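Local coordinates for protein glycoside hydrolase, GH17 family (Formosa sp. Hel1_33_131, PDB 6FCG) that probably cleaves internal beta-1,3-glucosidic linkages of the algal storage glucan laminarin, as an endo-acting laminarinase of glycoside hydrolase family 17, at residues Pro356-His361 and Gly365-Phe370; Ala352-Trp357 and Lys378-Leu383; His137-Asn142 and Pro182-Lys187; Val166-Met171 and Ala176-Gln181. One frame throughout, in Å; residues are numbered along the deposited sequence.

Contact 1. Residues Pro356-His361 and Gly365-Phe370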
loop_
_atom_site.group_PDB
_atom_site.type_symbol
_atom_site.label_atom_id
_atom_site.label_comp_id
_atom_site.label_asym_id
_atom_site.label_seq_id
_atom_site.Cartn_x
_atom_site.Cartn_y
_atom_site.Cartn_z
ATOM N N PRO A 356 -6.942 -3.265 -31.627
ATOM C CA PRO A 356 -7.071 -4.034 -30.393
ATOM C C PRO A 356 -6.279 -5.353 -30.283
ATOM O O PRO A 356 -6.378 -6.021 -29.266
ATOM C CB PRO A 356 -8.570 -4.289 -30.295
ATOM C CG PRO A 356 -9.057 -4.270 -31.686
ATOM C CD PRO A 356 -8.035 -3.585 -32.572
ATOM N N TRP A 357 -5.485 -5.717 -31.289
ATOM C CA TRP A 357 -4.578 -6.889 -31.179
ATOM C C TRP A 357 -3.260 -6.601 -30.398
ATOM O O TRP A 357 -2.532 -7.535 -30.104
ATOM C CB TRP A 357 -4.220 -7.440 -32.577
ATOM C CG TRP A 357 -3.567 -6.418 -33.452
ATOM C CD1 TRP A 357 -4.181 -5.585 -34.314
ATOM C CD2 TRP A 357 -2.169 -6.122 -33.535
ATOM N NE1 TRP A 357 -3.262 -4.779 -34.936
ATOM C CE2 TRP A 357 -2.019 -5.079 -34.464
ATOM C CE3 TRP A 357 -1.031 -6.641 -32.922
ATOM C CZ2 TRP A 357 -0.786 -4.522 -34.777
ATOM C CZ3 TRP A 357 0.199 -6.089 -33.236
ATOM C CH2 TRP A 357 0.311 -5.031 -34.159
ATOM N N LYS A 358 -2.951 -5.332 -30.128
ATOM C CA LYS A 358 -1.629 -4.961 -29.653
ATOM C C LYS A 358 -1.429 -5.325 -28.203
ATOM O O LYS A 358 -0.322 -5.672 -27.801
ATOM C CB LYS A 358 -1.346 -3.474 -29.887
ATOM C CG LYS A 358 -1.052 -3.169 -31.346
ATOM C CD LYS A 358 -1.441 -1.742 -31.744
ATOM C CE LYS A 358 -0.302 -0.753 -31.956
ATOM N NZ LYS A 358 0.979 -0.962 -31.273
ATOM N N ASP A 359 -2.482 -5.198 -27.419
ATOM C CA ASP A 359 -2.541 -5.742 -26.062
ATOM C C ASP A 359 -3.823 -6.603 -26.034
ATOM O O ASP A 359 -4.847 -6.230 -25.469
ATOM C CB ASP A 359 -2.546 -4.602 -25.007
ATOM C CG ASP A 359 -2.284 -5.085 -23.575
ATOM O OD1 ASP A 359 -2.287 -6.316 -23.313
ATOM O OD2 ASP A 359 -2.098 -4.196 -22.703
ATOM N N ALA A 360 -3.718 -7.756 -26.689
ATOM C CA ALA A 360 -4.868 -8.605 -26.992
ATOM C C ALA A 360 -5.671 -9.014 -25.760
ATOM O O ALA A 360 -6.881 -8.958 -25.786
ATOM C CB ALA A 360 -4.410 -9.835 -27.765
ATOM N N HIS A 361 -4.976 -9.400 -24.690
ATOM C CA HIS A 361 -5.621 -9.903 -23.481
ATOM C C HIS A 361 -6.002 -8.843 -22.485
ATOM O O HIS A 361 -6.452 -9.157 -21.408
ATOM C CB HIS A 361 -4.747 -10.956 -22.822
ATOM C CG HIS A 361 -4.662 -12.209 -23.614
ATOM N ND1 HIS A 361 -3.639 -12.459 -24.499
ATOM C CD2 HIS A 361 -5.490 -13.277 -23.684
ATOM C CE1 HIS A 361 -3.832 -13.631 -25.082
ATOM N NE2 HIS A 361 -4.948 -14.150 -24.602
ATOM N N GLY A 365 -5.655 -1.693 -22.154
ATOM C CA GLY A 365 -4.261 -1.333 -22.353
ATOM C C GLY A 365 -4.069 -0.232 -23.370
ATOM O O GLY A 365 -4.744 -0.221 -24.395
ATOM N N SER A 366 -3.172 0.704 -23.071
ATOM C CA SER A 366 -2.996 1.892 -23.882
ATOM C C SER A 366 -2.593 1.584 -25.318
ATOM O O SER A 366 -2.972 2.314 -26.230
ATOM C CB SER A 366 -1.973 2.823 -23.245
ATOM O OG SER A 366 -0.767 2.123 -23.054
ATOM N N GLU A 367 -1.893 0.490 -25.534
ATOM C CA GLU A 367 -1.552 0.052 -26.896
ATOM C C GLU A 367 -2.745 -0.071 -27.862
ATOM O O GLU A 367 -2.592 0.150 -29.052
ATOM C CB GLU A 367 -0.769 -1.279 -26.843
ATOM C CG GLU A 367 0.658 -1.117 -26.316
ATOM C CD GLU A 367 1.586 -0.351 -27.265
ATOM O OE1 GLU A 367 2.204 0.548 -26.742
ATOM O OE2 GLU A 367 1.690 -0.547 -28.499
ATOM N N ASN A 368 -3.925 -0.385 -27.330
ATOM C CA ASN A 368 -5.145 -0.502 -28.115
ATOM C C ASN A 368 -5.865 0.822 -28.346
ATOM O O ASN A 368 -6.953 0.822 -28.882
ATOM C CB ASN A 368 -6.138 -1.481 -27.434
ATOM C CG ASN A 368 -5.530 -2.858 -27.154
ATOM O OD1 ASN A 368 -4.805 -3.427 -27.992
ATOM N ND2 ASN A 368 -5.805 -3.401 -25.969
ATOM N N HIS A 369 -5.303 1.945 -27.941
ATOM C CA HIS A 369 -6.074 3.188 -27.935
ATOM C C HIS A 369 -5.337 4.366 -28.527
ATOM O O HIS A 369 -5.636 5.535 -28.223
ATOM C CB HIS A 369 -6.582 3.495 -26.513
ATOM C CG HIS A 369 -7.559 2.480 -26.006
ATOM N ND1 HIS A 369 -8.881 2.452 -26.400
ATOM C CD2 HIS A 369 -7.402 1.444 -25.151
ATOM C CE1 HIS A 369 -9.499 1.448 -25.803
ATOM N NE2 HIS A 369 -8.624 0.822 -25.037
ATOM N N PHE A 370 -4.418 4.080 -29.433
ATOM C CA PHE A 370 -3.653 5.158 -30.057
ATOM C C PHE A 370 -4.317 5.814 -31.296
ATOM O O PHE A 370 -3.795 6.786 -31.820
ATOM C CB PHE A 370 -2.257 4.669 -30.401
ATOM C CG PHE A 370 -1.318 4.705 -29.249
ATOM C CD1 PHE A 370 -0.615 5.873 -28.959
ATOM C CD2 PHE A 370 -1.110 3.579 -28.478
ATOM C CE1 PHE A 370 0.262 5.913 -27.911
ATOM C CE2 PHE A 370 -0.222 3.613 -27.417
ATOM C CZ PHE A 370 0.464 4.775 -27.140
HETATM O O HOH W 1 -0.873 -1.567 -23.236
#
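Gly365 brings its CA to within 3.6 Å of OD2 of Asp359, at the start of a short turn that becomes 3-10 in character at Ser366-Asn368. The same carboxylate oxygen, Asp359 OD2, accepts a hydrogen bond from a water whose oxygen is 2.9 Å away, and that water in turn accepts from the backbone N of Glu367, so the carboxylate and the turn are bridged through solvent. Glu367 follows with two kinds of contact. Its CB packs against Lys358 CB at 3.8 Å, and its chain, bent at chi2, crosses the lysine at about a right angle until OE2 meets Lys358 NZ at 2.9 Å in a salt bridge. The lysine reaches it by bending at its outer two torsions, while its CG lies over one face of the Trp357 ring. Both segments belong to the long excursion between helix 326-342 and helix 384-388 of the TIM-barrel fold, and a second subunit packs here, with Ile426 of that neighbouring chain against Glu367. Asn368 then turns its amide, CG anti to the carbonyl carbon (chi1 -55°), onto the backbone of Asp359. OD1 receives Asp359 N at 3.0 Å, the donor tilted from the carbonyl plane of the amide. ND2 donates to Asp359 O at 3.0 Å in a nearly straight bond (171°); the oxygen lies close to the amide plane, but ND2 comes from above the carbonyl plane of Asp359, not on a lone pair. Replacing this residue by alanine would probably leave Asp359 N and O without their amide partner and the loop at Lys358-Asp359 less firmly held to the 3-10 turn.

Contact 2. Residues Ala352-Trp357 and Lys378-Leu383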
loop_
_atom_site.group_PDB
_atom_site.type_symbol
_atom_site.label_atom_id
_atom_site.label_comp_id
_atom_site.label_asym_id
_atom_site.label_seq_id
_atom_site.Cartn_x
_atom_site.Cartn_y
_atom_site.Cartn_z
ATOM N N ALA A 352 -3.708 5.864 -37.062
ATOM C CA ALA A 352 -4.997 6.171 -37.686
ATOM C C ALA A 352 -6.177 5.610 -36.900
ATOM O O ALA A 352 -7.051 6.374 -36.466
ATOM C CB ALA A 352 -5.046 5.685 -39.119
ATOM N N PHE A 353 -6.174 4.297 -36.700
ATOM C CA PHE A 353 -7.273 3.569 -36.029
ATOM C C PHE A 353 -6.768 2.763 -34.829
ATOM O O PHE A 353 -5.716 2.172 -34.862
ATOM C CB PHE A 353 -7.954 2.597 -37.008
ATOM C CG PHE A 353 -8.565 3.257 -38.224
ATOM C CD1 PHE A 353 -9.877 3.696 -38.206
ATOM C CD2 PHE A 353 -7.816 3.458 -39.375
ATOM C CE1 PHE A 353 -10.430 4.323 -39.293
ATOM C CE2 PHE A 353 -8.376 4.090 -40.486
ATOM C CZ PHE A 353 -9.676 4.523 -40.444
ATOM N N ASP A 354 -7.552 2.724 -33.766
ATOM C CA ASP A 354 -7.309 1.801 -32.654
ATOM C C ASP A 354 -7.150 0.396 -33.213
ATOM O O ASP A 354 -7.898 -0.035 -34.091
ATOM C CB ASP A 354 -8.485 1.777 -31.656
ATOM C CG ASP A 354 -8.567 3.016 -30.806
ATOM O OD1 ASP A 354 -7.622 3.817 -30.786
ATOM O OD2 ASP A 354 -9.620 3.208 -30.169
ATOM N N GLU A 355 -6.167 -0.303 -32.674
ATOM C CA GLU A 355 -5.843 -1.653 -33.084
ATOM C C GLU A 355 -5.838 -2.538 -31.844
ATOM O O GLU A 355 -4.865 -2.564 -31.100
ATOM C CB GLU A 355 -4.489 -1.658 -33.787
ATOM C CG GLU A 355 -4.543 -1.025 -35.188
ATOM C CD GLU A 355 -3.437 -1.516 -36.103
ATOM O OE1 GLU A 355 -2.322 -0.908 -36.133
ATOM O OE2 GLU A 355 -3.638 -2.552 -36.747
ATOM N N PRO A 356 -6.942 -3.265 -31.627
ATOM C CA PRO A 356 -7.071 -4.034 -30.393
ATOM C C PRO A 356 -6.279 -5.353 -30.283
ATOM O O PRO A 356 -6.378 -6.021 -29.266
ATOM C CB PRO A 356 -8.570 -4.289 -30.295
ATOM C CG PRO A 356 -9.057 -4.270 -31.686
ATOM C CD PRO A 356 -8.035 -3.585 -32.572
ATOM N N TRP A 357 -5.485 -5.717 -31.289
ATOM C CA TRP A 357 -4.578 -6.889 -31.179
ATOM C C TRP A 357 -3.260 -6.601 -30.398
ATOM O O TRP A 357 -2.532 -7.535 -30.104
ATOM C CB TRP A 357 -4.220 -7.440 -32.577
ATOM C CG TRP A 357 -3.567 -6.418 -33.452
ATOM C CD1 TRP A 357 -4.181 -5.585 -34.314
ATOM C CD2 TRP A 357 -2.169 -6.122 -33.535
ATOM N NE1 TRP A 357 -3.262 -4.779 -34.936
ATOM C CE2 TRP A 357 -2.019 -5.079 -34.464
ATOM C CE3 TRP A 357 -1.031 -6.641 -32.922
ATOM C CZ2 TRP A 357 -0.786 -4.522 -34.777
ATOM C CZ3 TRP A 357 0.199 -6.089 -33.236
ATOM C CH2 TRP A 357 0.311 -5.031 -34.159
ATOM N N LYS A 378 -15.732 5.436 -34.978
ATOM C CA LYS A 378 -16.077 6.687 -34.333
ATOM C C LYS A 378 -14.880 7.640 -34.276
ATOM O O LYS A 378 -13.753 7.232 -34.010
ATOM C CB LYS A 378 -16.592 6.456 -32.930
ATOM C CG LYS A 378 -17.917 5.720 -32.884
ATOM C CD LYS A 378 -18.746 6.221 -31.705
ATOM C CE LYS A 378 -20.166 5.680 -31.718
ATOM N NZ LYS A 378 -20.132 4.215 -31.465
ATOM N N ALA A 379 -15.118 8.910 -34.568
ATOM C CA ALA A 379 -14.078 9.923 -34.521
ATOM C C ALA A 379 -13.941 10.422 -33.092
ATOM O O ALA A 379 -14.892 10.929 -32.516
ATOM C CB ALA A 379 -14.419 11.080 -35.459
ATOM N N LYS A 380 -12.732 10.308 -32.550
ATOM C CA LYS A 380 -12.417 10.835 -31.226
ATOM C C LYS A 380 -12.342 12.352 -31.266
ATOM O O LYS A 380 -12.236 12.951 -32.345
ATOM C CB LYS A 380 -11.083 10.284 -30.728
ATOM C CG LYS A 380 -11.085 8.785 -30.472
ATOM C CD LYS A 380 -9.676 8.278 -30.251
ATOM C CE LYS A 380 -9.647 6.770 -30.027
ATOM N NZ LYS A 380 -8.267 6.255 -29.744
ATOM N N TYR A 381 -12.367 12.958 -30.090
ATOM C CA TYR A 381 -12.403 14.410 -29.933
ATOM C C TYR A 381 -11.559 15.187 -30.932
ATOM O O TYR A 381 -12.022 16.181 -31.520
ATOM C CB TYR A 381 -12.010 14.824 -28.508
ATOM C CG TYR A 381 -12.068 16.325 -28.323
ATOM C CD1 TYR A 381 -13.297 16.992 -28.289
ATOM C CD2 TYR A 381 -10.898 17.087 -28.244
ATOM C CE1 TYR A 381 -13.357 18.369 -28.153
ATOM C CE2 TYR A 381 -10.940 18.462 -28.109
ATOM C CZ TYR A 381 -12.172 19.101 -28.061
ATOM O OH TYR A 381 -12.220 20.466 -27.891
ATOM N N VAL A 382 -10.323 14.729 -31.116
ATOM C CA VAL A 382 -9.388 15.330 -32.073
ATOM C C VAL A 382 -9.977 15.628 -33.461
ATOM O O VAL A 382 -9.591 16.630 -34.065
ATOM C CB VAL A 382 -8.095 14.480 -32.181
ATOM C CG1 VAL A 382 -8.359 13.089 -32.740
ATOM C CG2 VAL A 382 -7.012 15.189 -32.978
ATOM N N LEU A 383 -10.883 14.769 -33.951
ATOM C CA LEU A 383 -11.505 14.916 -35.287
ATOM C C LEU A 383 -12.983 15.329 -35.321
ATOM O O LEU A 383 -13.586 15.327 -36.391
ATOM C CB LEU A 383 -11.380 13.595 -36.080
ATOM C CG LEU A 383 -9.994 13.027 -36.361
ATOM C CD1 LEU A 383 -10.089 11.814 -37.274
ATOM C CD2 LEU A 383 -9.086 14.088 -36.965
#
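The ammonium of Lys380 meets Asp354 in a salt bridge, NZ to OD1 at 2.7 Å, using the syn lone pair of that oxygen, while OD2 stays further off at 3.4 Å from NZ. The two side chains approach from opposite directions: with every torsion beyond CG near 180°, the lysine reaches across to Asp354 although the two backbones do not touch. Each end of the bridge is held again by other groups. Asp354 OD1 also accepts from Gly371 N, and Lys380 NZ is also hydrogen-bonded to Gly371 O and to Ser310 OG, so the buried charges are met by each other and by the backbone of Gly371 and the hydroxyl of Ser310. An alanine in place of Asp354 would probably leave the buried ammonium without this carboxylate mate and Gly371 N without this acceptor. Outward from the bridge, the lysine side chain lies against Glu326 and Glu329 of helix 326-342, and the chain turns just beyond it with Leu383 N bonded to Lys380 O at 2.8 Å. On the other segment Trp357 NE1 reaches Glu355 OE2 at 2.9 Å, from above the carboxylate plane, and Phe353 packs on helix 68-80. Backbone bonding of Ala352 to Ser53, on the first strand of the parallel sheet, is consistent with this segment following the last strand of a TIM barrel, where the barrel closes onto its first strand, with the salt bridge tying it to the chain entering helix 384-388.

Contact 3. Residues His137-Asn142 and Pro182-Lys187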
loop_
_atom_site.group_PDB
_atom_site.type_symbol
_atom_site.label_atom_id
_atom_site.label_comp_id
_atom_site.label_asym_id
_atom_site.label_seq_id
_atom_site.Cartn_x
_atom_site.Cartn_y
_atom_site.Cartn_z
ATOM N N HIS A 137 23.628 -10.053 -30.822
ATOM C CA HIS A 137 24.792 -9.798 -31.672
ATOM C C HIS A 137 24.797 -10.620 -32.944
ATOM O O HIS A 137 25.744 -10.544 -33.687
ATOM C CB HIS A 137 26.082 -9.979 -30.853
ATOM C CG HIS A 137 26.158 -9.029 -29.702
ATOM N ND1 HIS A 137 26.645 -7.736 -29.809
ATOM C CD2 HIS A 137 25.715 -9.167 -28.428
ATOM C CE1 HIS A 137 26.529 -7.137 -28.632
ATOM N NE2 HIS A 137 25.960 -7.976 -27.784
ATOM N N GLU A 138 23.745 -11.397 -33.188
ATOM C CA GLU A 138 23.549 -12.086 -34.470
ATOM C C GLU A 138 22.147 -11.736 -34.961
ATOM O O GLU A 138 21.269 -11.291 -34.223
ATOM C CB GLU A 138 23.778 -13.634 -34.444
ATOM N N GLU A 139 21.960 -11.947 -36.246
ATOM C CA GLU A 139 20.795 -11.513 -36.951
ATOM C C GLU A 139 19.893 -12.762 -37.189
ATOM O O GLU A 139 20.346 -13.899 -37.120
ATOM C CB GLU A 139 21.325 -10.809 -38.204
ATOM C CG GLU A 139 21.109 -11.608 -39.470
ATOM C CD GLU A 139 21.298 -10.790 -40.783
ATOM O OE1 GLU A 139 20.882 -9.619 -40.913
ATOM O OE2 GLU A 139 21.919 -11.331 -41.726
ATOM N N SER A 140 18.598 -12.551 -37.392
ATOM C CA SER A 140 17.713 -13.642 -37.779
ATOM C C SER A 140 18.013 -14.082 -39.210
ATOM O O SER A 140 18.179 -13.242 -40.103
ATOM C CB SER A 140 16.242 -13.209 -37.669
ATOM O OG SER A 140 15.369 -14.190 -38.213
ATOM N N GLU A 141 18.010 -15.393 -39.435
ATOM C CA GLU A 141 18.108 -15.955 -40.772
ATOM C C GLU A 141 16.954 -15.424 -41.683
ATOM O O GLU A 141 17.116 -15.356 -42.902
ATOM C CB GLU A 141 18.028 -17.501 -40.749
ATOM C CG GLU A 141 18.414 -18.254 -42.078
ATOM C CD GLU A 141 19.789 -18.992 -42.023
ATOM O OE1 GLU A 141 19.890 -19.768 -41.052
ATOM O OE2 GLU A 141 20.739 -18.868 -42.903
ATOM N N ASN A 142 15.809 -15.043 -41.096
ATOM C CA ASN A 142 14.669 -14.558 -41.870
ATOM C C ASN A 142 14.692 -13.089 -42.342
ATOM O O ASN A 142 13.786 -12.685 -43.072
ATOM C CB ASN A 142 13.380 -14.795 -41.094
ATOM C CG ASN A 142 13.150 -16.256 -40.800
ATOM O OD1 ASN A 142 13.329 -17.112 -41.657
ATOM N ND2 ASN A 142 12.706 -16.538 -39.610
ATOM N N PRO A 182 23.602 -1.973 -34.690
ATOM C CA PRO A 182 23.504 -1.146 -35.876
ATOM C C PRO A 182 24.183 -1.736 -37.118
ATOM O O PRO A 182 23.774 -1.414 -38.211
ATOM C CB PRO A 182 24.140 0.176 -35.448
ATOM C CG PRO A 182 24.900 -0.114 -34.202
ATOM C CD PRO A 182 24.174 -1.238 -33.551
ATOM N N ALA A 183 25.187 -2.598 -36.944
ATOM C CA ALA A 183 25.817 -3.283 -38.074
ATOM C C ALA A 183 24.808 -4.025 -38.940
ATOM O O ALA A 183 24.959 -4.064 -40.181
ATOM C CB ALA A 183 26.904 -4.250 -37.607
ATOM N N VAL A 184 23.813 -4.629 -38.310
ATOM C CA VAL A 184 22.796 -5.372 -39.077
ATOM C C VAL A 184 21.833 -4.406 -39.850
ATOM O O VAL A 184 21.551 -4.642 -41.011
ATOM C CB VAL A 184 22.182 -6.646 -38.374
ATOM C CG1 VAL A 184 22.902 -7.047 -37.086
ATOM C CG2 VAL A 184 20.727 -6.400 -38.127
ATOM N N ILE A 185 21.441 -3.285 -39.278
ATOM C CA ILE A 185 20.683 -2.312 -40.069
ATOM C C ILE A 185 21.513 -1.751 -41.247
ATOM O O ILE A 185 21.005 -1.668 -42.365
ATOM C CB ILE A 185 20.154 -1.159 -39.219
ATOM C CG1 ILE A 185 19.386 -1.677 -38.005
ATOM C CG2 ILE A 185 19.308 -0.214 -40.067
ATOM C CD1 ILE A 185 18.305 -2.707 -38.263
ATOM N N LEU A 186 22.777 -1.399 -40.981
ATOM C CA LEU A 186 23.714 -0.920 -41.986
ATOM C C LEU A 186 23.860 -1.887 -43.149
ATOM O O LEU A 186 23.822 -1.497 -44.312
ATOM C CB LEU A 186 25.083 -0.699 -41.349
ATOM C CG LEU A 186 26.252 -0.248 -42.258
ATOM C CD1 LEU A 186 25.990 1.124 -42.860
ATOM C CD2 LEU A 186 27.549 -0.237 -41.462
ATOM N N LYS A 187 24.016 -3.156 -42.826
ATOM C CA LYS A 187 24.099 -4.206 -43.834
ATOM C C LYS A 187 22.951 -4.124 -44.845
ATOM O O LYS A 187 23.164 -4.111 -46.050
ATOM C CB LYS A 187 24.106 -5.564 -43.152
ATOM C CG LYS A 187 24.307 -6.736 -44.081
ATOM C CD LYS A 187 23.865 -8.036 -43.418
ATOM C CE LYS A 187 23.865 -9.162 -44.425
ATOM N NZ LYS A 187 23.340 -10.406 -43.792
#
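Glu139 lies against Val184 and Lys187 on the first turns of helix 182-197, one of the outer helices that wrap the parallel strands of the TIM barrel. The closer part of the contact is this one carboxylate and the helix face beneath it. OE1 approaches Val184 CB at 4.1 Å and accepts a hydrogen bond from Trp188 NE1, one residue beyond the segment. OE2 receives Lys187 NZ at 2.7 Å in a salt bridge, from the syn side and 17° out of the carboxylate plane. Lys187 gets there fully extended, its CG anti to the backbone N (chi1 -175°), and crosses the glutamate chain at about a right angle. Val184 and Lys187 are three residues apart and so present their side chains on the same side of the helix. With both oxygens engaged by different donors, the carboxylate is hindered from rotating.

The flanks are looser: Lys187 itself is exposed, as are His137, Glu141 and Asn142, and the side chain of Glu138 is not modelled past CB. From Ser140 onward the chain leaves helix 182-197 and heads into helix 143-156, and the turn leading into it is capped by Ser140, whose OG accepts from Asn142 N at 3.0 Å (151°).

Contact 4. Residues Val166-Met171 and Ala176-Gln181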
loop_
_atom_site.group_PDB
_atom_site.type_symbol
_atom_site.label_atom_id
_atom_site.label_comp_id
_atom_site.label_asym_id
_atom_site.label_seq_id
_atom_site.Cartn_x
_atom_site.Cartn_y
_atom_site.Cartn_z
ATOM N N VAL A 166 14.295 0.063 -43.002
ATOM C CA VAL A 166 14.951 -1.157 -42.507
ATOM C C VAL A 166 14.865 -1.181 -40.995
ATOM O O VAL A 166 15.634 -0.506 -40.302
ATOM C CB VAL A 166 16.424 -1.191 -42.936
ATOM C CG1 VAL A 166 17.113 -2.438 -42.396
ATOM C CG2 VAL A 166 16.530 -1.163 -44.443
ATOM N N GLY A 167 13.892 -1.911 -40.491
ATOM C CA GLY A 167 13.690 -2.043 -39.052
ATOM C C GLY A 167 12.741 -1.045 -38.413
ATOM O O GLY A 167 12.513 0.059 -38.918
ATOM N N ASN A 168 12.144 -1.477 -37.316
ATOM C CA ASN A 168 11.317 -0.626 -36.505
ATOM C C ASN A 168 11.687 -0.766 -35.039
ATOM O O ASN A 168 11.293 -1.748 -34.358
ATOM C CB ASN A 168 9.818 -0.949 -36.673
ATOM C CG ASN A 168 8.959 -0.105 -35.735
ATOM O OD1 ASN A 168 8.863 1.090 -35.906
ATOM N ND2 ASN A 168 8.371 -0.717 -34.747
ATOM N N GLU A 169 12.399 0.237 -34.552
ATOM C CA GLU A 169 12.924 0.238 -33.189
ATOM C C GLU A 169 13.830 -0.968 -32.987
ATOM O O GLU A 169 13.954 -1.504 -31.880
ATOM C CB GLU A 169 11.801 0.331 -32.133
ATOM C CG GLU A 169 11.206 1.726 -32.048
ATOM C CD GLU A 169 10.013 1.853 -31.106
ATOM O OE1 GLU A 169 9.829 0.930 -30.303
ATOM O OE2 GLU A 169 9.255 2.856 -31.160
ATOM N N ALA A 170 14.493 -1.367 -34.059
ATOM C CA ALA A 170 15.252 -2.582 -34.029
ATOM C C ALA A 170 16.616 -2.443 -33.357
ATOM O O ALA A 170 17.236 -3.451 -33.103
ATOM C CB ALA A 170 15.387 -3.138 -35.449
ATOM N N MET A 171 17.077 -1.219 -33.119
ATOM C CA MET A 171 18.372 -0.955 -32.474
ATOM C C MET A 171 18.255 -0.507 -31.025
ATOM O O MET A 171 19.240 -0.522 -30.292
ATOM C CB MET A 171 19.150 0.134 -33.229
ATOM C CG MET A 171 19.573 -0.274 -34.628
ATOM S SD MET A 171 20.475 1.006 -35.545
ATOM C CE MET A 171 19.154 2.183 -35.777
ATOM N N ALA A 176 13.732 -5.773 -25.896
ATOM C CA ALA A 176 14.341 -7.025 -25.450
ATOM C C ALA A 176 14.013 -8.222 -26.299
ATOM O O ALA A 176 14.783 -9.159 -26.389
ATOM C CB ALA A 176 13.955 -7.312 -24.006
ATOM N N SER A 177 12.855 -8.207 -26.913
ATOM C CA SER A 177 12.423 -9.350 -27.708
ATOM C C SER A 177 13.168 -9.562 -29.000
ATOM O O SER A 177 13.123 -10.681 -29.510
ATOM C CB SER A 177 10.925 -9.264 -28.023
ATOM O OG SER A 177 10.200 -9.774 -26.934
ATOM N N TYR A 178 13.788 -8.529 -29.563
ATOM C CA TYR A 178 14.310 -8.659 -30.939
ATOM C C TYR A 178 15.448 -7.754 -31.393
ATOM O O TYR A 178 15.876 -7.868 -32.545
ATOM C CB TYR A 178 13.148 -8.467 -31.935
ATOM C CG TYR A 178 12.572 -7.046 -31.966
ATOM C CD1 TYR A 178 11.660 -6.596 -30.990
ATOM C CD2 TYR A 178 12.928 -6.160 -32.977
ATOM C CE1 TYR A 178 11.147 -5.301 -31.035
ATOM C CE2 TYR A 178 12.410 -4.874 -33.019
ATOM C CZ TYR A 178 11.528 -4.446 -32.060
ATOM O OH TYR A 178 11.043 -3.175 -32.148
ATOM N N PHE A 179 15.967 -6.890 -30.528
ATOM C CA PHE A 179 16.847 -5.844 -31.017
ATOM C C PHE A 179 18.140 -6.385 -31.603
ATOM O O PHE A 179 18.613 -7.451 -31.233
ATOM C CB PHE A 179 17.098 -4.755 -29.969
ATOM C CG PHE A 179 18.146 -5.089 -28.934
ATOM C CD1 PHE A 179 19.486 -4.779 -29.163
ATOM C CD2 PHE A 179 17.784 -5.576 -27.681
ATOM C CE1 PHE A 179 20.453 -5.049 -28.196
ATOM C CE2 PHE A 179 18.744 -5.825 -26.709
ATOM C CZ PHE A 179 20.081 -5.573 -26.968
ATOM N N VAL A 180 18.701 -5.612 -32.509
ATOM C CA VAL A 180 19.938 -5.942 -33.187
ATOM C C VAL A 180 20.944 -4.783 -33.024
ATOM O O VAL A 180 20.600 -3.659 -32.584
ATOM C CB VAL A 180 19.674 -6.271 -34.696
ATOM C CG1 VAL A 180 18.819 -7.501 -34.783
ATOM C CG2 VAL A 180 19.058 -5.080 -35.460
ATOM N N GLN A 181 22.183 -5.068 -33.408
ATOM C CA GLN A 181 23.219 -4.056 -33.432
ATOM C C GLN A 181 23.081 -3.204 -34.706
ATOM O O GLN A 181 22.522 -3.657 -35.700
ATOM C CB GLN A 181 24.604 -4.713 -33.367
ATOM C CG GLN A 181 24.805 -5.569 -32.139
ATOM C CD GLN A 181 24.675 -4.751 -30.891
ATOM O OE1 GLN A 181 23.704 -4.912 -30.231
ATOM N NE2 GLN A 181 25.603 -3.793 -30.605
HETATM O O HOH W 2 21.539 -1.499 -30.984
#
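Ala170 O is gripped twice by the segment opposite it. Val180 N donates to it at 2.7 Å with a nearly straight bond (170°), running almost along the C=O axis, and Phe179 CA adds a weaker CA-H...O contact at 3.2 Å. A second carbonyl is held close by: Tyr178 OH donates to Asn168 O at 2.6 Å, in the carbonyl plane and at the edge of the ring. Tyr178 can do so because its CG sits between the backbone N and the carbonyl carbon (chi1 68°), which swings the ring across so that CE2 comes to 4.2 Å from Ala170 CB. One residue further along each segment, Met171 CA makes a CA-H...O contact with Val180 O, and one water donates to both Met171 O and Val180 O, joining two acceptors that cannot bond to each other.

Asn168 and Glu169 stand at the C-terminal end of strand 161-168, where clan GH-A TIM barrels typically carry an Asn-Glu pair whose glutamate is the acid/base. Asn168 OD1 is hydrogen-bonded to Arg87 and Glu169 OE2 to His241, and both side chains touch Glu305 on strand 301-305. Holding the carbonyls of Asn168 and Ala170 is consistent with a fixed backbone course around Glu169, probably the acid/base as in other GH17 enzymes.

From the N terminus, contact 3 opens first, at 137-142 ahead of helix 143-156, and closes on helix 182-197. Contact 4 lies wholly within that span, pinning the end of strand 161-168 to the loop that runs into the same helix; the two touch through Ile185 and Met171, their centres 9 Å apart. The chain then passes through the later strands and helices before contacts 1 and 2 start from overlapping segments, 356-361 and 352-357, which share Pro356 and Trp357. Contact 1 closes a tight loop at 365-370, enclosed by the wider loop that contact 2 shuts at 378-383, just before helix 384-388. Contacts 2 and 4 sit on opposite sides of the chain's centre, nearest atoms about 9 Å apart.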